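Local coordinates for protein PppA (Pseudomonas aeruginosa, PDB 6JKV) that probably removes phosphate from phosphoserine and phosphothreonine as a manganese-binding PP2C-type phosphatase, and is a key regulatory component of the type VI secretion system, at residues V26-A32 against A256-F262; L143-R147 against L201-P205; H158-E163 against R180-R186. One frame throughout, in Å; residues are numbered along the deposited sequence.

Contact 1: residues V26-A32 against A256-F262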
loop_
_atom_site.group_PDB
_atom_site.type_symbol
_atom_site.label_atom_id
_atom_site.label_comp_id
_atom_site.label_asym_id
_atom_site.label_seq_id
_atom_site.Cartn_x
_atom_site.Cartn_y
_atom_site.Cartn_z
ATOM N N VAL A 26 23.019 1.166 3.962
ATOM C CA VAL A 26 22.037 0.070 4.134
ATOM C C VAL A 26 22.513 -1.126 3.314
ATOM O O VAL A 26 22.783 -0.956 2.116
ATOM C CB VAL A 26 20.633 0.538 3.723
ATOM C CG1 VAL A 26 19.687 -0.631 3.486
ATOM C CG2 VAL A 26 20.073 1.485 4.776
ATOM N N SER A 27 22.594 -2.290 3.952
ATOM C CA SER A 27 23.090 -3.553 3.348
ATOM C C SER A 27 21.936 -4.395 2.792
ATOM O O SER A 27 22.089 -4.926 1.678
ATOM C CB SER A 27 23.879 -4.357 4.352
ATOM O OG SER A 27 24.972 -3.616 4.863
ATOM N N TYR A 28 20.843 -4.545 3.542
ATOM C CA TYR A 28 19.859 -5.637 3.337
ATOM C C TYR A 28 18.464 -5.171 3.737
ATOM O O TYR A 28 18.337 -4.346 4.656
ATOM C CB TYR A 28 20.273 -6.861 4.158
ATOM C CG TYR A 28 19.414 -8.091 3.992
ATOM C CD1 TYR A 28 19.527 -8.894 2.862
ATOM C CD2 TYR A 28 18.507 -8.474 4.971
ATOM C CE1 TYR A 28 18.761 -10.038 2.712
ATOM C CE2 TYR A 28 17.728 -9.612 4.829
ATOM C CZ TYR A 28 17.853 -10.396 3.695
ATOM O OH TYR A 28 17.095 -11.523 3.562
ATOM N N TYR A 29 17.455 -5.707 3.055
ATOM C CA TYR A 29 16.025 -5.454 3.334
ATOM C C TYR A 29 15.345 -6.786 3.646
ATOM O O TYR A 29 15.412 -7.683 2.812
ATOM C CB TYR A 29 15.366 -4.754 2.148
ATOM C CG TYR A 29 15.726 -3.294 2.016
ATOM C CD1 TYR A 29 15.090 -2.330 2.784
ATOM C CD2 TYR A 29 16.720 -2.878 1.141
ATOM C CE1 TYR A 29 15.411 -0.986 2.675
ATOM C CE2 TYR A 29 17.066 -1.540 1.033
ATOM C CZ TYR A 29 16.413 -0.593 1.803
ATOM O OH TYR A 29 16.787 0.712 1.672
ATOM N N ARG A 30 14.786 -6.903 4.851
ATOM C CA ARG A 30 13.880 -8.002 5.264
ATOM C C ARG A 30 12.449 -7.518 5.105
ATOM O O ARG A 30 12.199 -6.341 5.396
ATOM C CB ARG A 30 14.029 -8.362 6.740
ATOM C CG ARG A 30 14.932 -9.545 7.016
ATOM C CD ARG A 30 14.646 -10.122 8.386
ATOM N NE ARG A 30 15.839 -10.694 9.000
ATOM C CZ ARG A 30 16.216 -11.964 8.916
ATOM N NH1 ARG A 30 15.506 -12.841 8.235
ATOM N NH2 ARG A 30 17.319 -12.361 9.517
ATOM N N SER A 31 11.539 -8.405 4.720
ATOM C CA SER A 31 10.127 -8.025 4.520
ATOM C C SER A 31 9.223 -9.222 4.770
ATOM O O SER A 31 9.677 -10.368 4.657
ATOM C CB SER A 31 9.912 -7.440 3.140
ATOM O OG SER A 31 10.283 -8.366 2.128
ATOM N N ALA A 32 7.976 -8.929 5.102
ATOM C CA ALA A 32 6.915 -9.932 5.301
ATOM C C ALA A 32 5.572 -9.250 5.059
ATOM O O ALA A 32 5.457 -8.034 5.299
ATOM C CB ALA A 32 6.985 -10.533 6.689
ATOM N N ALA A 256 -1.171 -5.995 5.985
ATOM C CA ALA A 256 0.029 -5.347 6.543
ATOM C C ALA A 256 1.256 -5.947 5.865
ATOM O O ALA A 256 1.312 -7.179 5.677
ATOM C CB ALA A 256 0.074 -5.512 8.043
ATOM N N LEU A 257 2.176 -5.076 5.474
ATOM C CA LEU A 257 3.475 -5.463 4.883
ATOM C C LEU A 257 4.554 -4.632 5.568
ATOM O O LEU A 257 4.467 -3.383 5.522
ATOM C CB LEU A 257 3.432 -5.217 3.374
ATOM C CG LEU A 257 4.436 -6.009 2.545
ATOM C CD1 LEU A 257 3.901 -6.268 1.137
ATOM C CD2 LEU A 257 5.756 -5.260 2.496
ATOM N N VAL A 258 5.507 -5.305 6.212
ATOM C CA VAL A 258 6.582 -4.638 6.991
ATOM C C VAL A 258 7.913 -4.897 6.295
ATOM O O VAL A 258 8.169 -6.041 5.884
ATOM C CB VAL A 258 6.589 -5.071 8.469
ATOM C CG1 VAL A 258 7.881 -4.664 9.172
ATOM C CG2 VAL A 258 5.386 -4.487 9.187
ATOM N N VAL A 259 8.700 -3.837 6.152
ATOM C CA VAL A 259 10.065 -3.884 5.577
ATOM C C VAL A 259 11.021 -3.326 6.629
ATOM O O VAL A 259 10.720 -2.268 7.225
ATOM C CB VAL A 259 10.144 -3.093 4.260
ATOM C CG1 VAL A 259 11.521 -3.186 3.626
ATOM C CG2 VAL A 259 9.081 -3.551 3.273
ATOM N N ARG A 260 12.141 -4.009 6.831
ATOM C CA ARG A 260 13.191 -3.567 7.773
ATOM C C ARG A 260 14.527 -3.480 7.037
ATOM O O ARG A 260 14.887 -4.444 6.354
ATOM C CB ARG A 260 13.295 -4.522 8.962
ATOM C CG ARG A 260 14.353 -4.096 9.971
ATOM C CD ARG A 260 14.341 -4.976 11.193
ATOM N NE ARG A 260 13.305 -4.592 12.140
ATOM C CZ ARG A 260 13.401 -3.585 12.992
ATOM N NH1 ARG A 260 14.479 -2.813 12.995
ATOM N NH2 ARG A 260 12.411 -3.354 13.842
ATOM N N ALA A 261 15.233 -2.360 7.210
ATOM C CA ALA A 261 16.555 -2.101 6.604
ATOM C C ALA A 261 17.659 -2.451 7.603
ATOM O O ALA A 261 17.482 -2.167 8.805
ATOM C CB ALA A 261 16.642 -0.662 6.175
ATOM N N PHE A 262 18.766 -3.017 7.110
ATOM C CA PHE A 262 19.962 -3.365 7.926
ATOM C C PHE A 262 21.215 -2.712 7.340
ATOM O O PHE A 262 21.246 -2.592 6.129
ATOM C CB PHE A 262 20.142 -4.882 8.023
ATOM C CG PHE A 262 19.006 -5.611 8.693
ATOM C CD1 PHE A 262 17.826 -5.870 8.014
ATOM C CD2 PHE A 262 19.118 -6.041 10.009
ATOM C CE1 PHE A 262 16.782 -6.535 8.635
ATOM C CE2 PHE A 262 18.077 -6.717 10.628
ATOM C CZ PHE A 262 16.910 -6.963 9.941
#

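Contact 2: residues L143-R147 against L201-P205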
loop_
_atom_site.group_PDB
_atom_site.type_symbol
_atom_site.label_atom_id
_atom_site.label_comp_id
_atom_site.label_asym_id
_atom_site.label_seq_id
_atom_site.Cartn_x
_atom_site.Cartn_y
_atom_site.Cartn_z
ATOM N N LEU A 143 1.830 4.298 3.681
ATOM C CA LEU A 143 3.203 3.934 4.079
ATOM C C LEU A 143 3.593 4.764 5.301
ATOM O O LEU A 143 3.452 6.010 5.259
ATOM C CB LEU A 143 4.171 4.191 2.931
ATOM C CG LEU A 143 5.634 4.116 3.345
ATOM C CD1 LEU A 143 6.067 2.664 3.492
ATOM C CD2 LEU A 143 6.509 4.862 2.362
ATOM N N TYR A 144 4.068 4.077 6.336
ATOM C CA TYR A 144 4.674 4.680 7.541
ATOM C C TYR A 144 6.152 4.302 7.615
ATOM O O TYR A 144 6.540 3.235 7.121
ATOM C CB TYR A 144 3.994 4.182 8.813
ATOM C CG TYR A 144 2.557 4.584 9.006
ATOM C CD1 TYR A 144 1.530 3.843 8.441
ATOM C CD2 TYR A 144 2.220 5.661 9.805
ATOM C CE1 TYR A 144 0.205 4.187 8.648
ATOM C CE2 TYR A 144 0.902 6.014 10.023
ATOM C CZ TYR A 144 -0.109 5.271 9.445
ATOM O OH TYR A 144 -1.419 5.595 9.668
ATOM N N ARG A 145 6.945 5.159 8.246
ATOM C CA ARG A 145 8.346 4.832 8.592
ATOM C C ARG A 145 8.501 4.857 10.110
ATOM O O ARG A 145 8.087 5.839 10.729
ATOM C CB ARG A 145 9.316 5.804 7.928
ATOM C CG ARG A 145 10.731 5.701 8.482
ATOM C CD ARG A 145 11.728 6.558 7.749
ATOM N NE ARG A 145 11.416 7.967 7.899
ATOM C CZ ARG A 145 12.030 8.945 7.249
ATOM N NH1 ARG A 145 12.996 8.667 6.390
ATOM N NH2 ARG A 145 11.643 10.194 7.436
ATOM N N LEU A 146 9.071 3.794 10.672
ATOM C CA LEU A 146 9.517 3.764 12.079
ATOM C C LEU A 146 11.027 3.983 12.105
ATOM O O LEU A 146 11.767 3.167 11.522
ATOM C CB LEU A 146 9.147 2.425 12.716
ATOM C CG LEU A 146 9.456 2.315 14.205
ATOM C CD1 LEU A 146 8.416 3.070 15.011
ATOM C CD2 LEU A 146 9.513 0.863 14.641
ATOM N N ARG A 147 11.457 5.056 12.758
ATOM C CA ARG A 147 12.883 5.389 12.938
ATOM C C ARG A 147 13.100 5.850 14.380
ATOM O O ARG A 147 12.365 6.730 14.839
ATOM C CB ARG A 147 13.296 6.470 11.939
ATOM C CG ARG A 147 14.713 6.986 12.137
ATOM C CD ARG A 147 15.038 8.024 11.080
ATOM N NE ARG A 147 15.359 7.429 9.791
ATOM C CZ ARG A 147 15.646 8.115 8.684
ATOM N NH1 ARG A 147 15.636 9.434 8.695
ATOM N NH2 ARG A 147 15.944 7.480 7.566
ATOM N N LEU A 201 12.768 9.000 0.049
ATOM C CA LEU A 201 13.213 8.660 1.422
ATOM C C LEU A 201 14.705 8.359 1.393
ATOM O O LEU A 201 15.157 7.653 0.487
ATOM C CB LEU A 201 12.430 7.449 1.935
ATOM C CG LEU A 201 10.918 7.628 2.079
ATOM C CD1 LEU A 201 10.238 6.274 2.226
ATOM C CD2 LEU A 201 10.585 8.519 3.266
ATOM N N HIS A 202 15.434 8.911 2.355
ATOM C CA HIS A 202 16.798 8.470 2.712
ATOM C C HIS A 202 16.668 7.374 3.771
ATOM O O HIS A 202 16.072 7.629 4.819
ATOM C CB HIS A 202 17.631 9.666 3.166
ATOM C CG HIS A 202 18.895 9.282 3.852
ATOM N ND1 HIS A 202 19.994 8.770 3.176
ATOM C CD2 HIS A 202 19.231 9.309 5.155
ATOM C CE1 HIS A 202 20.953 8.508 4.039
ATOM N NE2 HIS A 202 20.517 8.841 5.252
ATOM N N VAL A 203 17.176 6.187 3.470
ATOM C CA VAL A 203 17.047 4.996 4.355
ATOM C C VAL A 203 18.304 4.899 5.217
ATOM O O VAL A 203 19.417 5.012 4.671
ATOM C CB VAL A 203 16.830 3.700 3.557
ATOM C CG1 VAL A 203 16.415 2.570 4.484
ATOM C CG2 VAL A 203 15.818 3.899 2.440
ATOM N N LEU A 204 18.111 4.714 6.520
ATOM C CA LEU A 204 19.203 4.407 7.469
ATOM C C LEU A 204 19.073 2.965 7.935
ATOM O O LEU A 204 17.960 2.448 8.056
ATOM C CB LEU A 204 19.130 5.361 8.664
ATOM C CG LEU A 204 19.582 6.791 8.391
ATOM C CD1 LEU A 204 19.382 7.651 9.627
ATOM C CD2 LEU A 204 21.033 6.818 7.927
ATOM N N PRO A 205 20.205 2.291 8.244
ATOM C CA PRO A 205 20.149 0.986 8.895
ATOM C C PRO A 205 19.306 1.104 10.170
ATOM O O PRO A 205 19.499 2.046 10.917
ATOM C CB PRO A 205 21.618 0.654 9.196
ATOM C CG PRO A 205 22.393 1.474 8.183
ATOM C CD PRO A 205 21.588 2.748 8.023
HETATM O O HOH W 1 14.044 6.224 5.192
HETATM O O HOH W 2 14.255 10.075 4.418
#

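Contact 3: residues H158-E163 against R180-R186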
loop_
_atom_site.group_PDB
_atom_site.type_symbol
_atom_site.label_atom_id
_atom_site.label_comp_id
_atom_site.label_asym_id
_atom_site.label_seq_id
_atom_site.Cartn_x
_atom_site.Cartn_y
_atom_site.Cartn_z
ATOM N N HIS A 158 -5.317 10.145 -0.290
ATOM C CA HIS A 158 -6.130 10.781 -1.353
ATOM C C HIS A 158 -7.592 10.477 -1.043
ATOM O O HIS A 158 -8.141 9.516 -1.601
ATOM C CB HIS A 158 -5.713 10.291 -2.736
ATOM C CG HIS A 158 -4.299 10.615 -3.064
ATOM N ND1 HIS A 158 -3.394 9.642 -3.429
ATOM C CD2 HIS A 158 -3.634 11.791 -3.075
ATOM C CE1 HIS A 158 -2.231 10.208 -3.666
ATOM N NE2 HIS A 158 -2.354 11.528 -3.452
ATOM N N SER A 159 -8.171 11.263 -0.142
ATOM C CA SER A 159 -9.525 11.043 0.404
ATOM C C SER A 159 -10.209 12.391 0.600
ATOM O O SER A 159 -9.520 13.405 0.852
ATOM C CB SER A 159 -9.482 10.278 1.696
ATOM O OG SER A 159 -9.088 11.120 2.771
ATOM N N TYR A 160 -11.528 12.371 0.476
ATOM C CA TYR A 160 -12.395 13.546 0.695
ATOM C C TYR A 160 -12.138 14.111 2.091
ATOM O O TYR A 160 -12.004 15.343 2.227
ATOM C CB TYR A 160 -13.862 13.157 0.541
ATOM C CG TYR A 160 -14.769 14.348 0.428
ATOM C CD1 TYR A 160 -14.891 15.029 -0.773
ATOM C CD2 TYR A 160 -15.480 14.812 1.521
ATOM C CE1 TYR A 160 -15.718 16.132 -0.892
ATOM C CE2 TYR A 160 -16.322 15.905 1.416
ATOM C CZ TYR A 160 -16.428 16.574 0.207
ATOM O OH TYR A 160 -17.253 17.653 0.078
ATOM N N VAL A 161 -12.081 13.222 3.088
ATOM C CA VAL A 161 -11.818 13.580 4.508
ATOM C C VAL A 161 -10.489 14.333 4.572
ATOM O O VAL A 161 -10.472 15.417 5.153
ATOM C CB VAL A 161 -11.825 12.341 5.427
ATOM C CG1 VAL A 161 -11.425 12.694 6.853
ATOM C CG2 VAL A 161 -13.185 11.670 5.418
ATOM N N GLN A 162 -9.425 13.791 3.974
ATOM C CA GLN A 162 -8.063 14.378 4.080
ATOM C C GLN A 162 -8.072 15.798 3.505
ATOM O O GLN A 162 -7.397 16.666 4.081
ATOM C CB GLN A 162 -7.020 13.525 3.363
ATOM C CG GLN A 162 -5.598 14.036 3.555
ATOM C CD GLN A 162 -5.133 13.869 4.980
ATOM O OE1 GLN A 162 -4.976 12.752 5.464
ATOM N NE2 GLN A 162 -4.881 14.976 5.658
ATOM N N GLU A 163 -8.814 16.031 2.420
ATOM C CA GLU A 163 -8.920 17.379 1.800
ATOM C C GLU A 163 -9.627 18.326 2.767
ATOM O O GLU A 163 -9.185 19.484 2.873
ATOM C CB GLU A 163 -9.646 17.326 0.459
ATOM C CG GLU A 163 -8.965 16.421 -0.554
ATOM C CD GLU A 163 -9.660 16.365 -1.904
ATOM O OE1 GLU A 163 -8.969 16.525 -2.924
ATOM O OE2 GLU A 163 -10.891 16.145 -1.940
ATOM N N ARG A 180 -17.561 10.635 5.458
ATOM C CA ARG A 180 -17.126 10.774 4.042
ATOM C C ARG A 180 -15.846 9.977 3.766
ATOM O O ARG A 180 -15.295 10.128 2.668
ATOM C CB ARG A 180 -16.906 12.248 3.694
ATOM C CG ARG A 180 -18.155 13.110 3.801
ATOM C CD ARG A 180 -19.112 12.886 2.654
ATOM N NE ARG A 180 -20.322 13.679 2.833
ATOM C CZ ARG A 180 -20.662 14.749 2.118
ATOM N NH1 ARG A 180 -19.897 15.174 1.127
ATOM N NH2 ARG A 180 -21.792 15.381 2.377
ATOM N N ALA A 181 -15.416 9.114 4.690
ATOM C CA ALA A 181 -14.138 8.366 4.604
ATOM C C ALA A 181 -14.144 7.360 3.444
ATOM O O ALA A 181 -13.059 6.902 3.073
ATOM C CB ALA A 181 -13.851 7.673 5.915
ATOM N N ASN A 182 -15.310 6.995 2.907
ATOM C CA ASN A 182 -15.393 5.948 1.857
ATOM C C ASN A 182 -15.140 6.557 0.474
ATOM O O ASN A 182 -15.053 5.794 -0.495
ATOM C CB ASN A 182 -16.729 5.212 1.904
ATOM C CG ASN A 182 -16.736 4.111 2.946
ATOM O OD1 ASN A 182 -16.844 4.373 4.144
ATOM N ND2 ASN A 182 -16.617 2.870 2.497
ATOM N N VAL A 183 -15.016 7.879 0.383
ATOM C CA VAL A 183 -14.711 8.563 -0.900
ATOM C C VAL A 183 -13.194 8.645 -1.042
ATOM O O VAL A 183 -12.558 9.347 -0.259
ATOM C CB VAL A 183 -15.371 9.945 -0.981
ATOM C CG1 VAL A 183 -14.891 10.721 -2.196
ATOM C CG2 VAL A 183 -16.882 9.815 -0.981
ATOM N N VAL A 184 -12.650 7.912 -2.005
ATOM C CA VAL A 184 -11.220 8.001 -2.398
ATOM C C VAL A 184 -11.143 8.940 -3.603
ATOM O O VAL A 184 -11.938 8.766 -4.543
ATOM C CB VAL A 184 -10.639 6.604 -2.682
ATOM C CG1 VAL A 184 -9.269 6.685 -3.309
ATOM C CG2 VAL A 184 -10.599 5.767 -1.413
ATOM N N THR A 185 -10.252 9.929 -3.548
ATOM C CA THR A 185 -10.161 10.997 -4.577
ATOM C C THR A 185 -9.192 10.589 -5.684
ATOM O O THR A 185 -9.274 11.161 -6.769
ATOM C CB THR A 185 -9.757 12.336 -3.957
ATOM O OG1 THR A 185 -8.524 12.147 -3.272
ATOM C CG2 THR A 185 -10.783 12.857 -2.976
ATOM N N ARG A 186 -8.279 9.662 -5.422
ATOM C CA ARG A 186 -7.429 9.096 -6.494
ATOM C C ARG A 186 -7.212 7.616 -6.208
ATOM O O ARG A 186 -7.061 7.236 -5.023
ATOM C CB ARG A 186 -6.076 9.803 -6.632
ATOM C CG ARG A 186 -6.064 11.284 -6.297
ATOM C CD ARG A 186 -4.668 11.837 -6.491
ATOM N NE ARG A 186 -4.602 13.254 -6.167
ATOM C CZ ARG A 186 -3.511 14.000 -6.271
ATOM N NH1 ARG A 186 -2.376 13.467 -6.696
ATOM N NH2 ARG A 186 -3.561 15.280 -5.950
HETATM O O HOH W 3 -12.806 10.255 2.119
#

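Contact 1: residues V26-A32 against A256-F262
Tyr29 to Ala32 and Ala261 back to Val258 run antiparallel, their short axes 4.6 Å apart at closest and 166° between their directions. Arg30 with Arg260 and Ala32 with Val258 are the hydrogen-bonded pairs, each closed by two backbone bonds; Arg260 N to Arg30 O, at 2.7 Å, is nearly straight. Ser31 with Val259, between them, and Tyr29 with Ala261, beyond Arg30, are non-hydrogen-bonded pairs. Where the ladder reaches the carboxyl end of the chain, Ser27 and Tyr28 both face Phe262 in a classic beta bulge. Phe262 O takes both amides: Ser27 N approaches at 2.6 Å in the carbonyl plane, while Tyr28 N is longer, at 3.3 Å, and tilted from that plane. Phe262 N answers by donating to Tyr28 O, so three bonds tie down the final residue.

At the bulge, Phe262 lies beside Tyr28 and points the same way, its CD1 meeting the edge of the tyrosine ring at CD2. The same phenyl ring offers its edge to Arg30, with CE1 3.8 Å from CB; the guanidinium and ring planes stand 74° apart. On the sheet face that Tyr29 shares with Ser31, Val259 and Ala261, CG of Tyr29 is anti to its carbonyl carbon (chi1 -75°), and ring atoms CD1 and CE1 are carried to the partner strand: CE1 lies 3.7 Å from Ala261 CB and CD1 is 3.8 Å from Val259 CG1. Val26 CG1 reaches the same alanine methyl from the loop.

Beyond the pair, Trp57 of strand 56-63 in the second sheet meets Tyr29 and Val259, whereas Val258 turns to helix 234-247. Strand 254-261 lies between edge strand 29-36 and strand 208-212 in one sheet of the PP2C beta sandwich.

Contact 2: residues L143-R147 against L201-P205
Arg147 makes the direct polar link: its NH2 donates to His202 O at 2.8 Å, with the acceptor close to the guanidinium plane but the N-H bent, at 135°. One face of this guanidinium is covered by Leu204, whose CD1 sits over the centre, 3.9 Å from CZ, with the two side chains crossing at about a right angle. Against the opposite face rests Arg145 NH1. Arg145 is itself sandwiched, between Arg147 NH1 on one face and Leu201 CD2 on the other, the methyl 3.9 Å from NH1 and offset toward the rim. At the inner end Leu143 and Leu201 meet tip to tip, CD2 to CD1 at 4.0 Å.

Two waters extend the grip of Arg145. Both lie at the edge of its guanidinium and accept from NH1; one donates to His202 O, and the other accepts from His202 N. Residue 202 is therefore held at both its backbone amide and its carbonyl. Each arginine starts with CG anti to the backbone N and then bends at chi3, in opposite senses (64° for Arg145, -78° for Arg147), which brings the two planar groups against each other.

Carboxylates fix them from further out. Glu152 of the adjacent strand 150-153 forms a salt bridge with Arg145 NH2; Asp207 forms another with Arg147 NH2 and also accepts from Leu204 N, bracing both sides of the contact. Phe209 of strand 208-212 packs on Arg145.

Strands 142-147 and 197-202 belong to different sheets of the sandwich, so aliphatic packing gives way along this margin to paired guanidinium groups and water. Glu152 and Asp207 probably offset much of the charge of the two adjoining arginines, and the His202 carbonyl dipole would help stabilise Arg147.

Contact 3: residues H158-E163 against R180-R186
His158 and Arg186 lie almost flat on one another, the ring and guanidinium planes 6° apart. From Arg186 CB, which lies 3.9 Å from His158 CB, the chain runs extended across the imidazole. CG touches His158 CB and CG; CD then stands over the ring centre, 3.6 Å from the centroid, a CH-pi contact only 14° off the normal. NE comes next, 3.6 Å from His158 CD2, and NH1 ends 3.8 Å from His158 NE2. That nitrogen is hydrogen-bonded to Ser197 and ND1 to Gly139, which fixes the ring's rotation, while Trp137 also meets the imidazole, nearly parallel to it.

Next door, Ser159 N-caps helix 160-165: OG, between the backbone N and the carbonyl carbon (chi1 77°), accepts from Gln162 N at 2.9 Å. The loop clasps this helix start through two backbone bonds, Thr185 N to His158 O and the longer Tyr160 N to Val183 O. A water joins Val161 N to the carbonyls of Val183 and Arg180, the latter opening a type I turn. Outside, Arg180 lies alongside Tyr160, its CB 3.7 Å from CD2, and Val161 CG2 packs on the backbone of Ala181.

In the fold
Contact 1 joins the first strand of the chain to the last, contact 2 falls within the long span between them, and contact 3 within the span of contact 2. Contacts 1 and 2 have centres 10 Å apart and touch, Val26 and Tyr29 packing on 203-205; both use the sheet holding strands 29-36, 254-261, 208-212 and 142-147, and contact 2 spans to the other. Contact 3 lies across the chain's centre from contact 1, centres 29 Å apart, and 25 Å from contact 2. Its Val184 side chain is about 8 Å from a bound manganese ion, so the loop around Val184 lies near the metal site, while contacts 1 and 2 lie farther from it, in the sheets of the sandwich.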